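Local coordinates for periplasmic binding protein (Sulfurospirillum deleyianum, PDB 4PAG), which probably serves as the solute-binding component of an ABC transporter, perhaps for an iron chelate or cobalamin-like ligand, and holds a histidine in this crystal, at residues G72-A84 with L101-S113. Sequence-based numbering, arbitrary orientation.
Sequences GGWHGNNIPNLEA and LNEKTAKDLARIS
Trp74 meets helix 99-112 through its indole N-H: NE1 donates to Asp108 OD2 at 2.8 Å, with an N-H...O angle of 155°. The bond comes from the anti side but somewhat out of the carboxylate plane, which is turned 40° from the indole. The same oxygen forms a salt bridge with Lys104 NZ, 3.4 Å away. Lys104 reaches it because its chain bends at chi2 (94°) and again at chi4; on the way CG passes the indole edge, and NZ ends near the Pro80 ring. Both faces of the indole are covered, each off-centre: Pro80 CG lies over one, while over the other Thr105 CA makes a CH-pi contact 4.0 Å from the centroid of the five-membered ring. Thr105 OG1 also lies over that face and donates to Leu101 O. Farther along, Leu82 CD1 lies over one face of the Arg111 guanidinium, 3.4 Å from NH1, and Leu82 CB packs 3.6 Å from Ile112 CD1. Asn81 N-caps helix 82-88. Thr105 and Leu109 also touch strand 92-96. Loop and first turn of helix 82-88 thus pack against a helix laid over a strand, consistent with an alpha/beta lobe of the periplasmic binding protein fold.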
ATOM      1  N   GLY A  72     -14.926   5.367   8.921  1.00 21.53           N
ATOM      2  CA  GLY A  72     -13.762   6.176   9.246  1.00 22.97           C
ATOM      3  C   GLY A  72     -12.605   5.328   9.735  1.00 22.31           C
ATOM      4  O   GLY A  72     -12.654   4.099   9.688  1.00 23.65           O
ATOM      5  N   GLY A  73     -11.560   5.983  10.210  1.00 20.17           N
ATOM      6  CA  GLY A  73     -10.361   5.287  10.637  1.00 19.99           C
ATOM      7  C   GLY A  73      -9.292   6.235  11.132  1.00 21.38           C
ATOM      8  O   GLY A  73      -9.458   7.463  11.080  1.00 22.70           O
ATOM      9  N   TRP A  74      -8.195   5.652  11.613  1.00 21.18           N
ATOM     10  CA  TRP A  74      -7.053   6.402  12.115  1.00 22.12           C
ATOM     11  C   TRP A  74      -5.980   6.419  11.039  1.00 23.34           C
ATOM     12  O   TRP A  74      -5.176   5.489  10.946  1.00 21.02           O
ATOM     13  CB  TRP A  74      -6.493   5.746  13.374  1.00 22.98           C
ATOM     14  CG  TRP A  74      -7.394   5.767  14.576  1.00 25.09           C
ATOM     15  CD1 TRP A  74      -7.432   6.720  15.551  1.00 24.55           C
ATOM     16  CD2 TRP A  74      -8.350   4.772  14.951  1.00 28.41           C
ATOM     17  NE1 TRP A  74      -8.358   6.379  16.513  1.00 24.68           N
ATOM     18  CE2 TRP A  74      -8.937   5.189  16.167  1.00 29.10           C
ATOM     19  CE3 TRP A  74      -8.774   3.573  14.376  1.00 33.39           C
ATOM     20  CZ2 TRP A  74      -9.930   4.445  16.818  1.00 34.76           C
ATOM     21  CZ3 TRP A  74      -9.762   2.831  15.024  1.00 39.22           C
ATOM     22  CH2 TRP A  74     -10.328   3.273  16.234  1.00 39.62           C
ATOM     23  N   HIS A  75      -5.992   7.465  10.217  1.00 23.33           N
ATOM     24  CA  HIS A  75      -5.023   7.634   9.131  1.00 22.75           C
ATOM     25  C   HIS A  75      -5.197   9.027   8.508  1.00 24.17           C
ATOM     26  O   HIS A  75      -6.168   9.734   8.801  1.00 23.25           O
ATOM     27  CB  HIS A  75      -5.175   6.531   8.066  1.00 21.06           C
ATOM     28  CG  HIS A  75      -6.550   6.444   7.500  1.00 23.15           C
ATOM     29  ND1 HIS A  75      -6.850   6.819   6.209  1.00 26.88           N
ATOM     30  CD2 HIS A  75      -7.719   6.066   8.066  1.00 23.96           C
ATOM     31  CE1 HIS A  75      -8.143   6.658   5.999  1.00 29.19           C
ATOM     32  NE2 HIS A  75      -8.695   6.208   7.113  1.00 27.68           N
ATOM     33  N   GLY A  76      -4.255   9.414   7.654  1.00 25.50           N
ATOM     34  CA  GLY A  76      -4.215  10.767   7.091  1.00 26.97           C
ATOM     35  C   GLY A  76      -5.528  11.240   6.485  1.00 32.58           C
ATOM     36  O   GLY A  76      -6.154  10.522   5.693  1.00 38.65           O
ATOM     37  N   ASN A  77      -5.950  12.445   6.870  1.00 32.80           N
ATOM     38  CA  ASN A  77      -7.170  13.065   6.345  1.00 36.70           C
ATOM     39  C   ASN A  77      -8.447  12.281   6.682  1.00 37.92           C
ATOM     40  O   ASN A  77      -9.428  12.315   5.929  1.00 37.97           O
ATOM     41  CB  ASN A  77      -7.053  13.274   4.829  1.00 38.66           C
ATOM     42  CG  ASN A  77      -5.831  14.083   4.448  1.00 41.67           C
ATOM     43  OD1 ASN A  77      -4.890  13.563   3.846  1.00 46.34           O
ATOM     44  ND2 ASN A  77      -5.833  15.360   4.811  1.00 43.07           N
ATOM     45  N   ASN A  78      -8.427  11.581   7.815  1.00 36.52           N
ATOM     46  CA  ASN A  78      -9.605  10.862   8.293  1.00 34.66           C
ATOM     47  C   ASN A  78      -9.611  10.755   9.823  1.00 32.91           C
ATOM     48  O   ASN A  78      -8.596  10.984  10.487  1.00 37.52           O
ATOM     49  CB  ASN A  78      -9.673   9.469   7.644  1.00 34.45           C
ATOM     50  CG  ASN A  78     -11.096   9.028   7.323  1.00 35.10           C
ATOM     51  OD1 ASN A  78     -12.067   9.691   7.670  1.00 38.45           O
ATOM     52  ND2 ASN A  78     -11.217   7.899   6.646  1.00 37.94           N
ATOM     53  N   ILE A  79     -10.776  10.417  10.369  1.00 35.56           N
ATOM     54  CA  ILE A  79     -10.981  10.267  11.814  1.00 36.55           C
ATOM     55  C   ILE A  79     -11.983   9.113  11.999  1.00 28.67           C
ATOM     56  O   ILE A  79     -12.814   8.890  11.122  1.00 31.37           O
ATOM     57  CB  ILE A  79     -11.517  11.592  12.419  1.00 43.44           C
ATOM     58  CG1 ILE A  79     -11.592  11.508  13.948  1.00 49.03           C
ATOM     59  CG2 ILE A  79     -12.871  11.965  11.812  1.00 46.09           C
ATOM     60  CD1 ILE A  79     -11.897  12.825  14.631  1.00 56.53           C
ATOM     61  N   PRO A  80     -11.893   8.350  13.107  1.00 29.84           N
ATOM     62  CA  PRO A  80     -12.837   7.235  13.265  1.00 29.46           C
ATOM     63  C   PRO A  80     -14.240   7.651  13.706  1.00 28.52           C
ATOM     64  O   PRO A  80     -14.392   8.612  14.456  1.00 33.68           O
ATOM     65  CB  PRO A  80     -12.186   6.385  14.360  1.00 28.46           C
ATOM     66  CG  PRO A  80     -11.432   7.377  15.170  1.00 32.87           C
ATOM     67  CD  PRO A  80     -10.862   8.329  14.162  1.00 35.43           C
ATOM     68  N   ASN A  81     -15.250   6.920  13.241  1.00 27.71           N
ATOM     69  CA  ASN A  81     -16.611   7.052  13.767  1.00 27.46           C
ATOM     70  C   ASN A  81     -16.769   6.116  14.968  1.00 26.81           C
ATOM     71  O   ASN A  81     -17.263   4.995  14.836  1.00 25.38           O
ATOM     72  CB  ASN A  81     -17.639   6.725  12.680  1.00 25.60           C
ATOM     73  CG  ASN A  81     -19.057   7.079  13.082  1.00 27.72           C
ATOM     74  OD1 ASN A  81     -19.373   7.240  14.264  1.00 30.65           O
ATOM     75  ND2 ASN A  81     -19.929   7.186  12.092  1.00 29.89           N
ATOM     76  N   LEU A  82     -16.337   6.587  16.133  1.00 25.86           N
ATOM     77  CA  LEU A  82     -16.272   5.754  17.341  1.00 28.38           C
ATOM     78  C   LEU A  82     -17.630   5.169  17.759  1.00 29.06           C
ATOM     79  O   LEU A  82     -17.719   3.986  18.108  1.00 25.46           O
ATOM     80  CB  LEU A  82     -15.630   6.546  18.492  1.00 30.19           C
ATOM     81  CG  LEU A  82     -14.165   6.972  18.262  1.00 31.19           C
ATOM     82  CD1 LEU A  82     -13.589   7.743  19.446  1.00 33.67           C
ATOM     83  CD2 LEU A  82     -13.281   5.774  17.954  1.00 31.99           C
ATOM     84  N   GLU A  83     -18.680   5.984  17.692  1.00 29.62           N
ATOM     85  CA  GLU A  83     -20.019   5.537  18.068  1.00 32.65           C
ATOM     86  C   GLU A  83     -20.489   4.404  17.158  1.00 29.02           C
ATOM     87  O   GLU A  83     -21.042   3.414  17.625  1.00 30.34           O
ATOM     88  CB  GLU A  83     -21.031   6.695  18.016  1.00 36.69           C
ATOM     89  CG  GLU A  83     -20.738   7.862  18.955  1.00 39.36           C
ATOM     90  CD  GLU A  83     -19.840   8.941  18.348  1.00 46.06           C
ATOM     91  OE1 GLU A  83     -19.081   8.654  17.388  1.00 50.28           O
ATOM     92  OE2 GLU A  83     -19.886  10.087  18.845  1.00 54.61           O
ATOM     93  N   ALA A  84     -20.258   4.558  15.856  1.00 30.42           N
ATOM     94  CA  ALA A  84     -20.672   3.562  14.867  1.00 30.15           C
ATOM     95  C   ALA A  84     -19.860   2.272  14.985  1.00 29.02           C
ATOM     96  O   ALA A  84     -20.404   1.169  14.904  1.00 27.74           O
ATOM     97  CB  ALA A  84     -20.538   4.135  13.465  1.00 29.90           C
ATOM     98  N   LEU A 101       0.814   7.091  14.429  1.00 17.01           N
ATOM     99  CA  LEU A 101      -0.615   6.810  14.692  1.00 18.58           C
ATOM    100  C   LEU A 101      -0.932   6.141  16.033  1.00 18.50           C
ATOM    101  O   LEU A 101      -2.083   6.166  16.467  1.00 18.73           O
ATOM    102  CB  LEU A 101      -1.210   5.954  13.559  1.00 18.76           C
ATOM    103  CG  LEU A 101      -1.263   6.658  12.196  1.00 20.29           C
ATOM    104  CD1 LEU A 101      -1.669   5.700  11.090  1.00 20.97           C
ATOM    105  CD2 LEU A 101      -2.207   7.843  12.231  1.00 22.24           C
ATOM    106  N   ASN A 102       0.063   5.546  16.688  1.00 20.83           N
ATOM    107  CA  ASN A 102      -0.211   4.666  17.834  1.00 21.81           C
ATOM    108  C   ASN A 102      -0.835   5.383  19.036  1.00 23.24           C
ATOM    109  O   ASN A 102      -1.674   4.804  19.714  1.00 24.89           O
ATOM    110  CB  ASN A 102       1.056   3.906  18.270  1.00 22.16           C
ATOM    111  CG  ASN A 102       1.437   2.789  17.309  1.00 21.50           C
ATOM    112  OD1 ASN A 102       0.613   2.298  16.536  1.00 19.61           O
ATOM    113  ND2 ASN A 102       2.692   2.378  17.359  1.00 24.07           N
ATOM    114  N   GLU A 103      -0.440   6.633  19.285  1.00 24.32           N
ATOM    115  CA  GLU A 103      -0.933   7.377  20.459  1.00 26.84           C
ATOM    116  C   GLU A 103      -2.446   7.573  20.387  1.00 27.22           C
ATOM    117  O   GLU A 103      -3.189   7.115  21.263  1.00 25.03           O
ATOM    118  CB  GLU A 103      -0.234   8.744  20.590  1.00 30.96           C
ATOM    119  CG  GLU A 103      -0.631   9.521  21.843  1.00 35.14           C
ATOM    120  CD  GLU A 103       0.073  10.868  21.991  1.00 40.54           C
ATOM    121  OE1 GLU A 103       0.675  11.368  21.018  1.00 37.97           O
ATOM    122  OE2 GLU A 103       0.009  11.447  23.094  1.00 46.54           O
ATOM    123  N   LYS A 104      -2.889   8.248  19.330  1.00 27.72           N
ATOM    124  CA  LYS A 104      -4.306   8.538  19.124  1.00 29.49           C
ATOM    125  C   LYS A 104      -5.137   7.254  19.050  1.00 24.75           C
ATOM    126  O   LYS A 104      -6.250   7.192  19.594  1.00 23.92           O
ATOM    127  CB  LYS A 104      -4.480   9.374  17.850  1.00 32.49           C
ATOM    128  CG  LYS A 104      -5.916   9.581  17.388  1.00 40.08           C
ATOM    129  CD  LYS A 104      -6.515  10.881  17.900  1.00 46.75           C
ATOM    130  CE  LYS A 104      -8.002  10.999  17.573  1.00 52.31           C
ATOM    131  NZ  LYS A 104      -8.362  10.599  16.177  1.00 54.85           N
ATOM    132  N   THR A 105      -4.601   6.238  18.375  1.00 21.71           N
ATOM    133  CA  THR A 105      -5.288   4.961  18.244  1.00 21.49           C
ATOM    134  C   THR A 105      -5.502   4.340  19.629  1.00 22.27           C
ATOM    135  O   THR A 105      -6.611   3.910  19.956  1.00 23.16           O
ATOM    136  CB  THR A 105      -4.512   3.959  17.346  1.00 21.59           C
ATOM    137  OG1 THR A 105      -4.355   4.492  16.020  1.00 21.19           O
ATOM    138  CG2 THR A 105      -5.264   2.643  17.254  1.00 23.97           C
ATOM    139  N   ALA A 106      -4.452   4.312  20.440  1.00 23.06           N
ATOM    140  CA  ALA A 106      -4.529   3.704  21.782  1.00 25.33           C
ATOM    141  C   ALA A 106      -5.518   4.435  22.687  1.00 26.81           C
ATOM    142  O   ALA A 106      -6.294   3.795  23.407  1.00 28.72           O
ATOM    143  CB  ALA A 106      -3.150   3.660  22.433  1.00 26.72           C
ATOM    144  N   LYS A 107      -5.480   5.765  22.651  1.00 26.65           N
ATOM    145  CA  LYS A 107      -6.452   6.607  23.365  1.00 30.69           C
ATOM    146  C   LYS A 107      -7.895   6.230  23.026  1.00 28.30           C
ATOM    147  O   LYS A 107      -8.697   5.937  23.915  1.00 28.81           O
ATOM    148  CB  LYS A 107      -6.277   8.085  22.999  1.00 34.88           C
ATOM    149  CG  LYS A 107      -5.029   8.789  23.503  1.00 42.01           C
ATOM    150  CD  LYS A 107      -5.185  10.302  23.309  1.00 52.89           C
ATOM    151  CE  LYS A 107      -3.901  11.003  22.878  1.00 56.69           C
ATOM    152  NZ  LYS A 107      -2.853  11.029  23.939  1.00 56.76           N
ATOM    153  N   ASP A 108      -8.223   6.258  21.737  1.00 28.61           N
ATOM    154  CA  ASP A 108      -9.599   6.035  21.284  1.00 30.01           C
ATOM    155  C   ASP A 108     -10.078   4.602  21.498  1.00 31.30           C
ATOM    156  O   ASP A 108     -11.262   4.373  21.770  1.00 28.76           O
ATOM    157  CB  ASP A 108      -9.744   6.384  19.797  1.00 29.65           C
ATOM    158  CG  ASP A 108      -9.588   7.866  19.520  1.00 31.14           C
ATOM    159  OD1 ASP A 108      -9.546   8.669  20.474  1.00 34.53           O
ATOM    160  OD2 ASP A 108      -9.505   8.230  18.328  1.00 29.28           O
ATOM    161  N   LEU A 109      -9.176   3.636  21.342  1.00 28.86           N
ATOM    162  CA  LEU A 109      -9.520   2.235  21.587  1.00 27.95           C
ATOM    163  C   LEU A 109      -9.900   1.999  23.046  1.00 29.23           C
ATOM    164  O   LEU A 109     -10.780   1.189  23.326  1.00 29.70           O
ATOM    165  CB  LEU A 109      -8.366   1.307  21.214  1.00 27.64           C
ATOM    166  CG  LEU A 109      -8.076   1.074  19.729  1.00 27.21           C
ATOM    167  CD1 LEU A 109      -6.813   0.235  19.632  1.00 28.71           C
ATOM    168  CD2 LEU A 109      -9.228   0.414  18.986  1.00 27.65           C
ATOM    169  N   ALA A 110      -9.237   2.699  23.966  1.00 30.79           N
ATOM    170  CA  ALA A 110      -9.573   2.618  25.391  1.00 30.74           C
ATOM    171  C   ALA A 110     -11.018   3.056  25.617  1.00 33.00           C
ATOM    172  O   ALA A 110     -11.772   2.422  26.348  1.00 37.44           O
ATOM    173  CB  ALA A 110      -8.627   3.478  26.214  1.00 28.92           C
ATOM    174  N   ARG A 111     -11.391   4.144  24.963  1.00 33.77           N
ATOM    175  CA  ARG A 111     -12.748   4.665  25.026  1.00 38.70           C
ATOM    176  C   ARG A 111     -13.778   3.669  24.495  1.00 38.05           C
ATOM    177  O   ARG A 111     -14.840   3.497  25.091  1.00 40.40           O
ATOM    178  CB  ARG A 111     -12.797   5.961  24.231  1.00 39.42           C
ATOM    179  CG  ARG A 111     -14.136   6.651  24.194  1.00 38.99           C
ATOM    180  CD  ARG A 111     -13.968   7.943  23.435  1.00 36.84           C
ATOM    181  NE  ARG A 111     -15.237   8.465  22.969  1.00 38.92           N
ATOM    182  CZ  ARG A 111     -15.354   9.515  22.165  1.00 43.80           C
ATOM    183  NH1 ARG A 111     -14.270  10.160  21.734  1.00 43.90           N
ATOM    184  NH2 ARG A 111     -16.560   9.920  21.791  1.00 45.29           N
ATOM    185  N   ILE A 112     -13.440   3.013  23.388  1.00 39.72           N
ATOM    186  CA  ILE A 112     -14.314   2.044  22.719  1.00 43.69           C
ATOM    187  C   ILE A 112     -14.473   0.750  23.507  1.00 38.62           C
ATOM    188  O   ILE A 112     -15.565   0.183  23.542  1.00 38.31           O
ATOM    189  CB  ILE A 112     -13.779   1.708  21.300  1.00 49.88           C
ATOM    190  CG1 ILE A 112     -13.932   2.914  20.372  1.00 56.64           C
ATOM    191  CG2 ILE A 112     -14.489   0.504  20.696  1.00 53.84           C
ATOM    192  CD1 ILE A 112     -15.343   3.457  20.276  1.00 58.78           C
ATOM    193  N   SER A 113     -13.384   0.271  24.104  1.00 33.97           N
ATOM    194  CA  SER A 113     -13.403  -0.955  24.911  1.00 38.58           C
ATOM    195  C   SER A 113     -13.818  -2.196  24.096  1.00 40.27           C
ATOM    196  O   SER A 113     -14.633  -3.000  24.537  1.00 38.40           O
ATOM    197  CB  SER A 113     -14.291  -0.755  26.158  1.00 43.42           C
ATOM    198  OG  SER A 113     -14.566  -1.973  26.824  1.00 49.73           O
TER